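Local coordinates for uncharacterized protein BF1531 (Bacteroides fragilis, PDB 3SLR), which is of unknown function, but its N-terminal part binds magnesium in a HAD-like phosphatase domain and may hydrolyse ester bonds, at residues 274-287 against 303-317. Numbering follows the deposited sequence.
Sequences IIAVCSKNNEGKAK and IAVFVANWENKADNI
The ring of Phe306 is a flat slab with aliphatic groups on both faces: Val277 CB sits 4.1 Å from the ring centroid, over the centre of one face, while Lys287 CG covers the other face nearer its rim. Phe306 CG stands anti to the backbone N (chi1 -161°), which lays the ring beside Val277 and brings its CE1 edge to the methyl of Ala286, 3.9 Å from CB. Ala286 CB also meets Ala308 CB at 3.8 Å, a small bump fitted between ring edge and methyl where helix 283-292 lies over the sheet. While CG1 of Val277 lies against the ring's CE1, its CG2 rests against both CG2 and CD1 of Ile303. Strands 274-280 and 305-309 run parallel, bonded from Val277 N to Val305 O and from Ser279 N to Val307 O; with helix 283-292 they form a beta-alpha-beta crossover in the Rossmann-like sheet of the HAD-type domain, where 305-309 is an outermost strand. On the opposite face of the sheet from Val277 and Phe306, Cys278 pushes SG into a hollow between Lys313 CB and Asn316 CB (3.6 Å to the latter). Lys313, extended beyond CG, runs past this sulfur to donate from NZ to Cys278 O at 2.9 Å; NZ also salt-bridges Asp335, which can bind magnesium but does not do so here, and makes a weak hydrogen bond to Asp228, a magnesium ligand. Asn309 and Asn316 pair their amides reciprocally, and Asn309 OD1 additionally accepts from Glu311 N in an Asx turn. Farther along, the Trp310 indole lays one face over the Lys280-Asn281 backbone, and a water at its edge links NE1 to Asn282 ND2.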
loop_
_atom_site.group_PDB
_atom_site.type_symbol
_atom_site.label_atom_id
_atom_site.label_comp_id
_atom_site.label_asym_id
_atom_site.label_seq_id
_atom_site.Cartn_x
_atom_site.Cartn_y
_atom_site.Cartn_z
ATOM N N ILE A 274 -13.518 -6.347 -9.403
ATOM C CA ILE A 274 -14.242 -7.494 -9.951
ATOM C C ILE A 274 -13.752 -8.764 -9.287
ATOM O O ILE A 274 -12.548 -9.005 -9.244
ATOM C CB ILE A 274 -14.010 -7.614 -11.475
ATOM C CG1 ILE A 274 -14.388 -6.305 -12.161
ATOM C CG2 ILE A 274 -14.806 -8.781 -12.048
ATOM C CD1 ILE A 274 -13.989 -6.258 -13.642
ATOM N N ILE A 275 -14.669 -9.558 -8.736
ATOM C CA ILE A 275 -14.287 -10.834 -8.137
ATOM C C ILE A 275 -14.609 -12.006 -9.054
ATOM O O ILE A 275 -15.709 -12.101 -9.595
ATOM C CB ILE A 275 -14.989 -11.077 -6.787
ATOM C CG1 ILE A 275 -14.971 -9.805 -5.933
ATOM C CG2 ILE A 275 -14.324 -12.246 -6.055
ATOM C CD1 ILE A 275 -13.578 -9.336 -5.532
ATOM N N ALA A 276 -13.647 -12.910 -9.218
ATOM C CA ALA A 276 -13.864 -14.101 -10.017
ATOM C C ALA A 276 -13.437 -15.325 -9.220
ATOM O O ALA A 276 -12.594 -15.220 -8.332
ATOM C CB ALA A 276 -13.065 -14.015 -11.320
ATOM N N VAL A 277 -14.015 -16.481 -9.540
ATOM C CA VAL A 277 -13.594 -17.732 -8.923
ATOM C C VAL A 277 -12.907 -18.611 -9.964
ATOM O O VAL A 277 -13.325 -18.657 -11.126
ATOM C CB VAL A 277 -14.801 -18.476 -8.261
ATOM C CG1 VAL A 277 -14.448 -19.931 -7.959
ATOM C CG2 VAL A 277 -15.242 -17.755 -6.986
ATOM N N CYS A 278 -11.837 -19.285 -9.553
ATOM C CA CYS A 278 -11.140 -20.239 -10.406
ATOM C C CYS A 278 -10.741 -21.439 -9.560
ATOM O O CYS A 278 -9.800 -21.377 -8.772
ATOM C CB CYS A 278 -9.898 -19.606 -11.057
ATOM S SG CYS A 278 -9.098 -20.695 -12.302
ATOM N N SER A 279 -11.488 -22.529 -9.715
ATOM C CA SER A 279 -11.416 -23.643 -8.784
ATOM C C SER A 279 -11.431 -24.995 -9.505
ATOM O O SER A 279 -12.116 -25.162 -10.514
ATOM C CB SER A 279 -12.589 -23.546 -7.800
ATOM O OG SER A 279 -12.676 -24.671 -6.934
ATOM N N LYS A 280 -10.653 -25.942 -8.989
ATOM C CA LYS A 280 -10.690 -27.333 -9.433
ATOM C C LYS A 280 -11.842 -28.006 -8.694
ATOM O O LYS A 280 -11.669 -28.474 -7.572
ATOM C CB LYS A 280 -9.373 -28.024 -9.062
ATOM C CG LYS A 280 -8.573 -28.632 -10.212
ATOM C CD LYS A 280 -8.151 -27.602 -11.226
ATOM C CE LYS A 280 -6.981 -28.075 -12.104
ATOM N NZ LYS A 280 -5.674 -28.188 -11.373
ATOM N N ASN A 281 -13.020 -28.017 -9.311
ATOM C CA ASN A 281 -14.223 -28.568 -8.698
ATOM C C ASN A 281 -15.313 -28.737 -9.743
ATOM O O ASN A 281 -15.300 -28.085 -10.793
ATOM C CB ASN A 281 -14.762 -27.627 -7.602
ATOM C CG ASN A 281 -14.217 -27.941 -6.212
ATOM O OD1 ASN A 281 -13.684 -27.058 -5.526
ATOM N ND2 ASN A 281 -14.363 -29.184 -5.782
ATOM N N ASN A 282 -16.260 -29.619 -9.449
ATOM C CA ASN A 282 -17.527 -29.620 -10.140
ATOM C C ASN A 282 -18.239 -28.299 -9.858
ATOM O O ASN A 282 -18.307 -27.860 -8.703
ATOM C CB ASN A 282 -18.366 -30.807 -9.655
ATOM C CG ASN A 282 -19.793 -30.756 -10.156
ATOM O OD1 ASN A 282 -20.685 -30.241 -9.476
ATOM N ND2 ASN A 282 -20.017 -31.286 -11.355
ATOM N N GLU A 283 -18.763 -27.657 -10.896
ATOM C CA GLU A 283 -19.346 -26.328 -10.719
ATOM C C GLU A 283 -20.502 -26.330 -9.723
ATOM O O GLU A 283 -20.588 -25.451 -8.856
ATOM C CB GLU A 283 -19.806 -25.744 -12.050
ATOM C CG GLU A 283 -20.362 -24.332 -11.936
ATOM C CD GLU A 283 -21.021 -23.865 -13.220
ATOM O OE1 GLU A 283 -20.290 -23.593 -14.193
ATOM O OE2 GLU A 283 -22.270 -23.782 -13.253
ATOM N N GLY A 284 -21.389 -27.316 -9.845
ATOM C CA GLY A 284 -22.511 -27.435 -8.932
ATOM C C GLY A 284 -22.084 -27.467 -7.475
ATOM O O GLY A 284 -22.633 -26.744 -6.630
ATOM N N LYS A 285 -21.106 -28.313 -7.173
ATOM C CA LYS A 285 -20.620 -28.467 -5.801
ATOM C C LYS A 285 -19.940 -27.199 -5.287
ATOM O O LYS A 285 -20.050 -26.844 -4.108
ATOM C CB LYS A 285 -19.629 -29.631 -5.721
ATOM C CG LYS A 285 -20.242 -30.992 -6.032
ATOM C CD LYS A 285 -19.286 -32.120 -5.649
ATOM C CE LYS A 285 -19.957 -33.491 -5.768
ATOM N NZ LYS A 285 -21.250 -33.567 -5.021
ATOM N N ALA A 286 -19.219 -26.532 -6.177
ATOM C CA ALA A 286 -18.482 -25.332 -5.819
ATOM C C ALA A 286 -19.422 -24.189 -5.491
ATOM O O ALA A 286 -19.116 -23.367 -4.636
ATOM C CB ALA A 286 -17.534 -24.924 -6.957
ATOM N N LYS A 287 -20.559 -24.127 -6.178
ATOM C CA LYS A 287 -21.538 -23.061 -5.945
ATOM C C LYS A 287 -22.428 -23.320 -4.727
ATOM O O LYS A 287 -23.012 -22.392 -4.174
ATOM C CB LYS A 287 -22.428 -22.858 -7.169
ATOM C CG LYS A 287 -21.720 -22.182 -8.341
ATOM C CD LYS A 287 -22.619 -22.086 -9.569
ATOM C CE LYS A 287 -21.992 -21.154 -10.615
ATOM N NZ LYS A 287 -22.901 -20.865 -11.764
ATOM N N ILE A 303 -19.837 -12.495 -7.179
ATOM C CA ILE A 303 -18.868 -13.102 -8.081
ATOM C C ILE A 303 -19.238 -12.833 -9.542
ATOM O O ILE A 303 -20.265 -13.311 -10.034
ATOM C CB ILE A 303 -18.763 -14.623 -7.845
ATOM C CG1 ILE A 303 -18.566 -14.947 -6.354
ATOM C CG2 ILE A 303 -17.652 -15.209 -8.687
ATOM C CD1 ILE A 303 -17.241 -14.488 -5.789
ATOM N N ALA A 304 -18.393 -12.075 -10.236
ATOM C CA ALA A 304 -18.663 -11.688 -11.625
ATOM C C ALA A 304 -18.519 -12.834 -12.627
ATOM O O ALA A 304 -19.312 -12.953 -13.558
ATOM C CB ALA A 304 -17.765 -10.526 -12.030
ATOM N N VAL A 305 -17.499 -13.663 -12.442
ATOM C CA VAL A 305 -17.268 -14.804 -13.316
ATOM C C VAL A 305 -16.905 -15.978 -12.441
ATOM O O VAL A 305 -15.974 -15.887 -11.647
ATOM C CB VAL A 305 -16.095 -14.553 -14.290
ATOM C CG1 VAL A 305 -16.006 -15.674 -15.307
ATOM C CG2 VAL A 305 -16.258 -13.206 -14.982
ATOM N N PHE A 306 -17.647 -17.075 -12.577
ATOM C CA PHE A 306 -17.461 -18.233 -11.713
ATOM C C PHE A 306 -17.012 -19.420 -12.553
ATOM O O PHE A 306 -17.796 -19.987 -13.320
ATOM C CB PHE A 306 -18.773 -18.538 -10.975
ATOM C CG PHE A 306 -18.611 -19.389 -9.735
ATOM C CD1 PHE A 306 -18.198 -20.707 -9.825
ATOM C CD2 PHE A 306 -18.901 -18.871 -8.482
ATOM C CE1 PHE A 306 -18.057 -21.491 -8.683
ATOM C CE2 PHE A 306 -18.766 -19.652 -7.333
ATOM C CZ PHE A 306 -18.336 -20.957 -7.436
ATOM N N VAL A 307 -15.742 -19.786 -12.424
ATOM C CA VAL A 307 -15.184 -20.879 -13.216
ATOM C C VAL A 307 -14.753 -22.012 -12.306
ATOM O O VAL A 307 -13.814 -21.870 -11.531
ATOM C CB VAL A 307 -13.967 -20.420 -14.060
ATOM C CG1 VAL A 307 -13.385 -21.594 -14.851
ATOM C CG2 VAL A 307 -14.363 -19.293 -14.989
ATOM N N ALA A 308 -15.476 -23.124 -12.374
ATOM C CA ALA A 308 -15.120 -24.320 -11.630
ATOM C C ALA A 308 -15.162 -25.504 -12.583
ATOM O O ALA A 308 -16.221 -25.851 -13.102
ATOM C CB ALA A 308 -16.103 -24.549 -10.464
ATOM N N ASN A 309 -14.008 -26.123 -12.801
ATOM C CA ASN A 309 -13.930 -27.324 -13.615
ATOM C C ASN A 309 -12.620 -28.008 -13.310
ATOM O O ASN A 309 -11.923 -27.615 -12.377
ATOM C CB ASN A 309 -14.044 -26.995 -15.106
ATOM C CG ASN A 309 -12.958 -26.042 -15.582
ATOM O OD1 ASN A 309 -11.779 -26.245 -15.316
ATOM N ND2 ASN A 309 -13.361 -24.997 -16.287
ATOM N N TRP A 310 -12.264 -29.007 -14.106
ATOM C CA TRP A 310 -11.083 -29.815 -13.811
ATOM C C TRP A 310 -9.921 -29.511 -14.751
ATOM O O TRP A 310 -8.908 -30.221 -14.775
ATOM C CB TRP A 310 -11.455 -31.300 -13.807
ATOM C CG TRP A 310 -12.523 -31.587 -12.786
ATOM C CD1 TRP A 310 -13.859 -31.764 -13.016
ATOM C CD2 TRP A 310 -12.345 -31.702 -11.367
ATOM N NE1 TRP A 310 -14.521 -31.982 -11.827
ATOM C CE2 TRP A 310 -13.612 -31.956 -10.803
ATOM C CE3 TRP A 310 -11.234 -31.618 -10.521
ATOM C CZ2 TRP A 310 -13.801 -32.130 -9.429
ATOM C CZ3 TRP A 310 -11.422 -31.789 -9.157
ATOM C CH2 TRP A 310 -12.695 -32.044 -8.627
ATOM N N GLU A 311 -10.065 -28.423 -15.496
ATOM C CA GLU A 311 -9.013 -27.960 -16.400
ATOM C C GLU A 311 -7.957 -27.127 -15.677
ATOM O O GLU A 311 -8.214 -26.587 -14.596
ATOM C CB GLU A 311 -9.630 -27.160 -17.547
ATOM C CG GLU A 311 -10.305 -28.045 -18.573
ATOM C CD GLU A 311 -9.318 -29.022 -19.194
ATOM O OE1 GLU A 311 -8.498 -28.584 -20.035
ATOM O OE2 GLU A 311 -9.342 -30.215 -18.819
ATOM N N ASN A 312 -6.771 -27.030 -16.268
ATOM C CA ASN A 312 -5.691 -26.261 -15.661
ATOM C C ASN A 312 -6.117 -24.809 -15.453
ATOM O O ASN A 312 -6.882 -24.251 -16.239
ATOM C CB ASN A 312 -4.414 -26.348 -16.502
ATOM C CG ASN A 312 -4.476 -25.492 -17.753
ATOM O OD1 ASN A 312 -4.209 -24.289 -17.710
ATOM N ND2 ASN A 312 -4.821 -26.109 -18.877
ATOM N N LYS A 313 -5.642 -24.197 -14.374
ATOM C CA LYS A 313 -6.110 -22.864 -14.029
ATOM C C LYS A 313 -5.602 -21.780 -14.994
ATOM O O LYS A 313 -6.261 -20.759 -15.187
ATOM C CB LYS A 313 -5.773 -22.548 -12.574
ATOM C CG LYS A 313 -6.483 -23.497 -11.625
ATOM C CD LYS A 313 -6.458 -22.994 -10.198
ATOM C CE LYS A 313 -7.326 -23.865 -9.319
ATOM N NZ LYS A 313 -7.698 -23.173 -8.058
ATOM N N ALA A 314 -4.457 -22.018 -15.623
ATOM C CA ALA A 314 -3.945 -21.062 -16.607
ATOM C C ALA A 314 -4.973 -20.817 -17.715
ATOM O O ALA A 314 -5.296 -19.666 -18.026
ATOM C CB ALA A 314 -2.628 -21.538 -17.192
ATOM N N ASP A 315 -5.492 -21.899 -18.303
ATOM C CA ASP A 315 -6.503 -21.792 -19.351
ATOM C C ASP A 315 -7.750 -21.098 -18.818
ATOM O O ASP A 315 -8.340 -20.246 -19.488
ATOM C CB ASP A 315 -6.893 -23.175 -19.895
ATOM C CG ASP A 315 -5.828 -23.786 -20.800
ATOM O OD1 ASP A 315 -4.896 -23.075 -21.220
ATOM O OD2 ASP A 315 -5.940 -24.990 -21.109
ATOM N N ASN A 316 -8.155 -21.472 -17.605
ATOM C CA ASN A 316 -9.334 -20.875 -16.990
ATOM C C ASN A 316 -9.185 -19.374 -16.766
ATOM O O ASN A 316 -10.127 -18.609 -16.980
ATOM C CB ASN A 316 -9.698 -21.604 -15.692
ATOM C CG ASN A 316 -10.364 -22.952 -15.947
ATOM O OD1 ASN A 316 -10.948 -23.172 -17.010
ATOM N ND2 ASN A 316 -10.277 -23.858 -14.972
ATOM N N ILE A 317 -8.000 -18.945 -16.356
ATOM C CA ILE A 317 -7.756 -17.514 -16.183
ATOM C C ILE A 317 -7.798 -16.750 -17.516
ATOM O O ILE A 317 -8.270 -15.613 -17.573
ATOM C CB ILE A 317 -6.470 -17.247 -15.396
ATOM C CG1 ILE A 317 -6.669 -17.710 -13.946
ATOM C CG2 ILE A 317 -6.103 -15.753 -15.445
ATOM C CD1 ILE A 317 -5.402 -17.698 -13.115
HETATM O O HOH W 1 -9.557 -25.127 -12.459
HETATM O O HOH W 2 -8.536 -25.599 -7.028
HETATM O O HOH W 3 -3.903 -25.883 -12.908
HETATM O O HOH W 4 -17.486 -32.970 -11.670
HETATM O O HOH W 5 -17.623 -23.187 -14.304
HETATM O O HOH W 6 -17.679 -28.086 -13.501
#